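Local coordinates for protein pyridoxal kinase (Lactobacillus plantarum, PDB 3H74) that probably catalyses the ATP-dependent phosphorylation of pyridoxal to pyridoxal 5'-phosphate, as a kinase of the ribokinase-like superfamily, at residues Q90-T93 and T94-Q98; A168-K171 and T172-A176; D215-A218 and A219-G223. All coordinates share one frame; numbering follows the deposited sequence.

Contact 1: residues Q90-T93 and T94-Q98; sequences QQIT and TYLEQ
Tyr-95 meets Gln-91 through its root rather than its ring: CB sits 3.6 Å from Gln-91 O, and the aromatic group, with CG anti to the backbone N (chi1 -179°), swings off the segment to stack against Phe-65 of helix 61-70. Just beside it, Thr-94 turns back along its own helix. Thr-94 OG1 lies between the backbone N and the carbonyl carbon (chi1 68°), which brings it 3.3 Å from Gln-91 O in a weak hydrogen bond; that carbonyl also accepts the N-H of Tyr-95, so it is held twice. The methyl Thr-94 CG2 comes to 3.5 Å from Gln-90 O. These residues make up most of helix 86-98, the crossover of a beta-alpha-beta unit between parallel strands 77-80 and 103-106. On the buried side Ile-92 and Leu-96 run side by side in the same direction, with Ile-92 CG2 3.6 Å from Leu-96 CD1, and both lean on Ile-80. Between them runs a backbone bond, Leu-96 N to Ile-92 O at 2.9 Å. Thr-93, a turn behind Glu-97, gives its hydroxyl to Cys-89 O, while its carbonyl takes Glu-97 N at 3.2 Å.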
loop_
_atom_site.group_PDB
_atom_site.type_symbol
_atom_site.label_atom_id
_atom_site.label_comp_id
_atom_site.label_asym_id
_atom_site.label_seq_id
_atom_site.Cartn_x
_atom_site.Cartn_y
_atom_site.Cartn_z
ATOM N N GLN A 90 4.844 15.957 1.827
ATOM C CA GLN A 90 5.351 17.005 0.941
ATOM C C GLN A 90 6.774 16.724 0.472
ATOM O O GLN A 90 7.080 16.862 -0.707
ATOM C CB GLN A 90 5.267 18.369 1.627
ATOM C CG GLN A 90 3.839 18.818 1.890
ATOM C CD GLN A 90 3.748 20.038 2.793
ATOM O OE1 GLN A 90 4.700 20.390 3.486
ATOM N NE2 GLN A 90 2.587 20.679 2.795
ATOM N N GLN A 91 7.626 16.302 1.401
ATOM C CA GLN A 91 9.009 15.953 1.077
ATOM C C GLN A 91 9.078 14.816 0.068
ATOM O O GLN A 91 9.820 14.877 -0.911
ATOM C CB GLN A 91 9.758 15.552 2.343
ATOM C CG GLN A 91 10.055 16.720 3.281
ATOM C CD GLN A 91 11.319 17.496 2.903
ATOM O OE1 GLN A 91 12.155 17.021 2.126
ATOM N NE2 GLN A 91 11.464 18.688 3.462
ATOM N N ILE A 92 8.295 13.765 0.315
ATOM C CA ILE A 92 8.239 12.623 -0.599
ATOM C C ILE A 92 7.728 13.041 -1.984
ATOM O O ILE A 92 8.300 12.658 -3.001
ATOM C CB ILE A 92 7.403 11.457 -0.011
ATOM C CG1 ILE A 92 8.098 10.891 1.229
ATOM C CG2 ILE A 92 7.152 10.361 -1.067
ATOM C CD1 ILE A 92 7.220 9.976 2.069
ATOM N N THR A 93 6.667 13.848 -2.007
ATOM C CA THR A 93 6.067 14.288 -3.270
ATOM C C THR A 93 7.107 14.951 -4.186
ATOM O O THR A 93 7.232 14.600 -5.358
ATOM C CB THR A 93 4.865 15.235 -3.037
ATOM O OG1 THR A 93 3.861 14.562 -2.266
ATOM C CG2 THR A 93 4.246 15.673 -4.367
ATOM N N THR A 94 7.881 15.881 -3.637
ATOM C CA THR A 94 8.852 16.595 -4.472
ATOM C C THR A 94 10.044 15.715 -4.857
ATOM O O THR A 94 10.559 15.822 -5.976
ATOM C CB THR A 94 9.352 17.895 -3.838
ATOM O OG1 THR A 94 10.152 17.582 -2.698
ATOM C CG2 THR A 94 8.186 18.800 -3.435
ATOM N N TYR A 95 10.459 14.821 -3.956
ATOM C CA TYR A 95 11.542 13.900 -4.281
ATOM C C TYR A 95 11.167 12.999 -5.459
ATOM O O TYR A 95 11.947 12.814 -6.394
ATOM C CB TYR A 95 11.997 13.061 -3.075
ATOM C CG TYR A 95 13.127 12.158 -3.473
ATOM C CD1 TYR A 95 14.394 12.685 -3.724
ATOM C CD2 TYR A 95 12.928 10.789 -3.674
ATOM C CE1 TYR A 95 15.435 11.879 -4.120
ATOM C CE2 TYR A 95 13.971 9.973 -4.074
ATOM C CZ TYR A 95 15.218 10.525 -4.303
ATOM O OH TYR A 95 16.244 9.719 -4.710
ATOM N N LEU A 96 9.954 12.457 -5.418
ATOM C CA LEU A 96 9.477 11.590 -6.493
ATOM C C LEU A 96 9.427 12.332 -7.830
ATOM O O LEU A 96 9.761 11.768 -8.874
ATOM C CB LEU A 96 8.106 11.008 -6.145
ATOM C CG LEU A 96 8.060 10.067 -4.937
ATOM C CD1 LEU A 96 6.603 9.777 -4.569
ATOM C CD2 LEU A 96 8.848 8.777 -5.167
ATOM N N GLU A 97 9.021 13.596 -7.775
ATOM C CA GLU A 97 8.955 14.456 -8.961
ATOM C C GLU A 97 10.332 14.683 -9.602
ATOM O O GLU A 97 10.423 14.886 -10.818
ATOM C CB GLU A 97 8.280 15.788 -8.611
ATOM C CG GLU A 97 8.049 16.754 -9.794
ATOM C CD GLU A 97 7.334 16.117 -10.980
ATOM O OE1 GLU A 97 6.252 15.512 -10.796
ATOM O OE2 GLU A 97 7.854 16.238 -12.110
ATOM N N GLN A 98 11.396 14.640 -8.792
ATOM C CA GLN A 98 12.776 14.759 -9.297
ATOM C C GLN A 98 13.200 13.526 -10.079
ATOM O O GLN A 98 14.143 13.576 -10.869
ATOM C CB GLN A 98 13.778 14.926 -8.152
ATOM C CG GLN A 98 13.708 16.202 -7.348
ATOM C CD GLN A 98 14.657 16.163 -6.151
ATOM O OE1 GLN A 98 14.468 16.888 -5.180
ATOM N NE2 GLN A 98 15.673 15.304 -6.214
#

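Contact 2: residues A168-K171 and T172-A176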
loop_
_atom_site.group_PDB
_atom_site.type_symbol
_atom_site.label_atom_id
_atom_site.label_comp_id
_atom_site.label_asym_id
_atom_site.label_seq_id
_atom_site.Cartn_x
_atom_site.Cartn_y
_atom_site.Cartn_z
ATOM N N ALA A 168 -10.074 11.066 -11.642
ATOM C CA ALA A 168 -9.843 12.381 -12.239
ATOM C C ALA A 168 -8.858 13.227 -11.421
ATOM O O ALA A 168 -8.311 14.204 -11.931
ATOM C CB ALA A 168 -11.154 13.110 -12.451
ATOM N N GLN A 169 -8.630 12.829 -10.165
ATOM C CA GLN A 169 -7.616 13.422 -9.278
ATOM C C GLN A 169 -6.246 12.808 -9.477
ATOM O O GLN A 169 -5.329 13.023 -8.672
ATOM C CB GLN A 169 -7.948 13.119 -7.839
ATOM C CG GLN A 169 -9.082 13.867 -7.235
ATOM C CD GLN A 169 -9.111 13.647 -5.744
ATOM O OE1 GLN A 169 -8.068 13.418 -5.120
ATOM N NE2 GLN A 169 -10.296 13.701 -5.160
ATOM N N LEU A 170 -6.137 11.977 -10.498
ATOM C CA LEU A 170 -4.887 11.343 -10.831
ATOM C C LEU A 170 -4.471 11.852 -12.200
ATOM O O LEU A 170 -5.307 12.370 -12.961
ATOM C CB LEU A 170 -5.058 9.819 -10.825
ATOM C CG LEU A 170 -5.590 9.151 -9.539
ATOM C CD1 LEU A 170 -5.740 7.643 -9.727
ATOM C CD2 LEU A 170 -4.718 9.447 -8.303
ATOM N N LYS A 171 -3.186 11.730 -12.508
ATOM C CA LYS A 171 -2.681 12.057 -13.835
ATOM C C LYS A 171 -3.383 11.209 -14.900
ATOM O O LYS A 171 -4.001 10.184 -14.591
ATOM C CB LYS A 171 -1.171 11.832 -13.899
ATOM C CG LYS A 171 -0.772 10.368 -13.798
ATOM C CD LYS A 171 0.717 10.186 -13.907
ATOM C CE LYS A 171 1.062 8.717 -13.867
ATOM N NZ LYS A 171 2.531 8.518 -13.879
ATOM N N THR A 172 -3.285 11.645 -16.152
ATOM C CA THR A 172 -3.886 10.924 -17.266
ATOM C C THR A 172 -3.317 9.503 -17.342
ATOM O O THR A 172 -2.106 9.310 -17.251
ATOM C CB THR A 172 -3.646 11.666 -18.606
ATOM O OG1 THR A 172 -3.910 13.066 -18.435
ATOM C CG2 THR A 172 -4.539 11.099 -19.706
ATOM N N GLY A 173 -4.202 8.519 -17.494
ATOM C CA GLY A 173 -3.797 7.122 -17.661
ATOM C C GLY A 173 -3.626 6.316 -16.378
ATOM O O GLY A 173 -3.438 5.101 -16.433
ATOM N N ALA A 174 -3.694 6.990 -15.230
ATOM C CA ALA A 174 -3.514 6.337 -13.923
ATOM C C ALA A 174 -4.762 5.575 -13.493
ATOM O O ALA A 174 -5.829 5.726 -14.102
ATOM C CB ALA A 174 -3.132 7.361 -12.880
ATOM N N HIS A 175 -4.635 4.765 -12.443
ATOM C CA HIS A 175 -5.701 3.872 -12.003
ATOM C C HIS A 175 -5.989 3.998 -10.525
ATOM O O HIS A 175 -5.087 3.821 -9.693
ATOM C CB HIS A 175 -5.313 2.421 -12.274
ATOM C CG HIS A 175 -4.893 2.172 -13.679
ATOM N ND1 HIS A 175 -5.798 2.078 -14.712
ATOM C CD2 HIS A 175 -3.668 2.020 -14.233
ATOM C CE1 HIS A 175 -5.147 1.871 -15.844
ATOM N NE2 HIS A 175 -3.853 1.835 -15.582
ATOM N N ALA A 176 -7.247 4.273 -10.195
ATOM C CA ALA A 176 -7.725 4.187 -8.827
ATOM C C ALA A 176 -8.284 2.779 -8.606
ATOM O O ALA A 176 -9.154 2.317 -9.348
ATOM C CB ALA A 176 -8.792 5.237 -8.576
#
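Leu-170 and Ala-174 face each other across a tight turn, with Leu-170 CB 3.7 Å from Ala-174 CB. The leucine then reaches further along the returning chain. Its CG stands anti to the carbonyl carbon (chi1 -56°) and the chain continues extended, which carries Leu-170 CD1 alongside the peptide joining His-175 and Ala-176, 3.7 Å from Ala-176 N and 4.1 Å from the methyl Ala-176 CB. One leucine thus spans the two alanines that look back toward it, while His-175 between them points the other way.

Residues Lys-171 to Ala-174 form a type II beta turn, closed by Ala-174 N bonding to Lys-171 O at 3.3 Å. The N-H points well at the oxygen, but the donor stands above the carbonyl plane. Gly-173 holds the third position with a positive phi (89°), where a CB would jam against the preceding carbonyl oxygen. Gly-173 O lies 3.4 Å above the imidazole plane of His-175, over one face and offset toward the rim.

Lys-171 is the other long side chain. CG takes the position between the backbone N and the carbonyl carbon (chi1 68°), close over Thr-172 N. Lys-171 CG touches Ala-174 CB at 3.9 Å, and beyond it the chain runs fully extended away from the turn. Its ammonium group makes a salt bridge with Asp-136 and a weak hydrogen bond to Gln-134 O.

The turn leads from helix 159-167 into strand 175-176, at the outer edge of the main sheet. His-175 pairs by its backbone with Asp-136 and Ile-138 beside it, the side-chain OE1 of Gln-167, at the helix end, accepts Ala-176 N, and Leu-170 and Ala-176 both press on Ile-138 of strand 137-138.

Contact 3: residues D215-A218 and A219-G223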
loop_
_atom_site.group_PDB
_atom_site.type_symbol
_atom_site.label_atom_id
_atom_site.label_comp_id
_atom_site.label_asym_id
_atom_site.label_seq_id
_atom_site.Cartn_x
_atom_site.Cartn_y
_atom_site.Cartn_z
ATOM N N ASP A 215 -0.579 -3.837 3.545
ATOM C CA ASP A 215 0.826 -3.623 3.192
ATOM C C ASP A 215 1.327 -4.703 2.238
ATOM O O ASP A 215 2.050 -4.412 1.288
ATOM C CB ASP A 215 1.730 -3.611 4.441
ATOM C CG ASP A 215 1.530 -2.387 5.330
ATOM O OD1 ASP A 215 1.392 -1.255 4.800
ATOM O OD2 ASP A 215 1.592 -2.574 6.576
ATOM N N THR A 216 0.958 -5.952 2.499
ATOM C CA THR A 216 1.397 -7.055 1.667
ATOM C C THR A 216 0.729 -6.994 0.294
ATOM O O THR A 216 1.384 -7.206 -0.726
ATOM C CB THR A 216 1.161 -8.377 2.386
ATOM O OG1 THR A 216 1.931 -8.369 3.598
ATOM C CG2 THR A 216 1.589 -9.552 1.521
ATOM N N LEU A 217 -0.563 -6.683 0.256
ATOM C CA LEU A 217 -1.241 -6.488 -1.020
ATOM C C LEU A 217 -0.545 -5.433 -1.870
ATOM O O LEU A 217 -0.290 -5.648 -3.063
ATOM C CB LEU A 217 -2.699 -6.096 -0.797
ATOM C CG LEU A 217 -3.551 -5.961 -2.068
ATOM C CD1 LEU A 217 -3.860 -7.305 -2.709
ATOM C CD2 LEU A 217 -4.845 -5.223 -1.757
ATOM N N ALA A 218 -0.230 -4.293 -1.254
ATOM C CA ALA A 218 0.412 -3.211 -1.981
ATOM C C ALA A 218 1.781 -3.618 -2.507
ATOM O O ALA A 218 2.131 -3.301 -3.639
ATOM C CB ALA A 218 0.516 -1.981 -1.125
ATOM N N ALA A 219 2.565 -4.317 -1.683
ATOM C CA ALA A 219 3.883 -4.776 -2.112
ATOM C C ALA A 219 3.772 -5.730 -3.300
ATOM O O ALA A 219 4.532 -5.628 -4.257
ATOM C CB ALA A 219 4.646 -5.425 -0.953
ATOM N N VAL A 220 2.827 -6.664 -3.229
ATOM C CA VAL A 220 2.635 -7.624 -4.318
ATOM C C VAL A 220 2.198 -6.932 -5.607
ATOM O O VAL A 220 2.726 -7.212 -6.681
ATOM C CB VAL A 220 1.657 -8.750 -3.917
ATOM C CG1 VAL A 220 1.266 -9.580 -5.112
ATOM C CG2 VAL A 220 2.283 -9.625 -2.839
ATOM N N ILE A 221 1.246 -6.017 -5.489
ATOM C CA ILE A 221 0.777 -5.279 -6.661
ATOM C C ILE A 221 1.907 -4.467 -7.302
ATOM O O ILE A 221 2.131 -4.548 -8.520
ATOM C CB ILE A 221 -0.435 -4.394 -6.306
ATOM C CG1 ILE A 221 -1.664 -5.270 -6.033
ATOM C CG2 ILE A 221 -0.720 -3.357 -7.408
ATOM C CD1 ILE A 221 -2.871 -4.535 -5.484
ATOM N N ALA A 222 2.650 -3.718 -6.486
ATOM C CA ALA A 222 3.769 -2.946 -7.005
ATOM C C ALA A 222 4.799 -3.862 -7.647
ATOM O O ALA A 222 5.316 -3.546 -8.727
ATOM C CB ALA A 222 4.400 -2.109 -5.917
ATOM N N GLY A 223 5.105 -4.986 -6.995
ATOM C CA GLY A 223 6.088 -5.925 -7.516
ATOM C C GLY A 223 5.689 -6.513 -8.855
ATOM O O GLY A 223 6.515 -6.640 -9.764
#
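Ala-219, Val-220, Ile-221 and Ala-222 each give their N-H to the carbonyl four residues back in even alpha-helical bonds, such as Ala-222 N to Ala-218 O at 2.9 Å. The main side-chain meeting is between Leu-217 and Ile-221, which cross obliquely: Ile-221 CD1 comes to 3.8 Å from Leu-217 CG. Leu-217 sets CG anti to the backbone N (chi1 -176°), whereas Ile-221 keeps CG1 beside its own N, so that CG1 lies 3.3 Å from Leu-217 O. Val-220 does much the same one residue earlier, its CG2 branch 3.3 Å from Thr-216 O. The alanines offer only methyls; Ala-222 CB rests 3.4 Å from Ala-218 O.

Asp-215 ends a Gly-Thr-Gly-Asp sequence at the start of this helix, the anion-hole motif of ribokinase-like kinases, whose aspartate serves as the catalytic base in relatives and probably here. In this crystal its OD1 accepts a hydrogen bond from His-281, in the C-terminal histidine tag. Thr-216 bonds through its hydroxyl to Gly-212 O.

Helix 213-226 is buried on several sides: Val-220 packs on Trp-241 of helix 231-251, Leu-266 of helix 264-274 and Val-26 of helix 19-29, while Ile-221 reaches Leu-235 and, with Ala-218, touches Leu-139 just past strand 137-138.

In the fold
The three contacts follow one another along the chain and do not touch; their centres lie about 18 Å (contacts 1 and 2), about 21 Å (1 and 3) and about 19 Å (2 and 3) apart. Contacts 1 and 2 come within about 8 Å at their nearest atoms, contacts 2 and 3 within about 9 Å. Strand 137-138 and the residue after it connect the latter pair, since Ile-138 meets contact 2 and Leu-139 meets contact 3. Contact 3, its centre about 6 Å from the centre of the chain, carries the probable catalytic aspartate. Contact 1 belongs to a crossover between strands of the main sheet and contact 2 to its edge, both nearer the periphery.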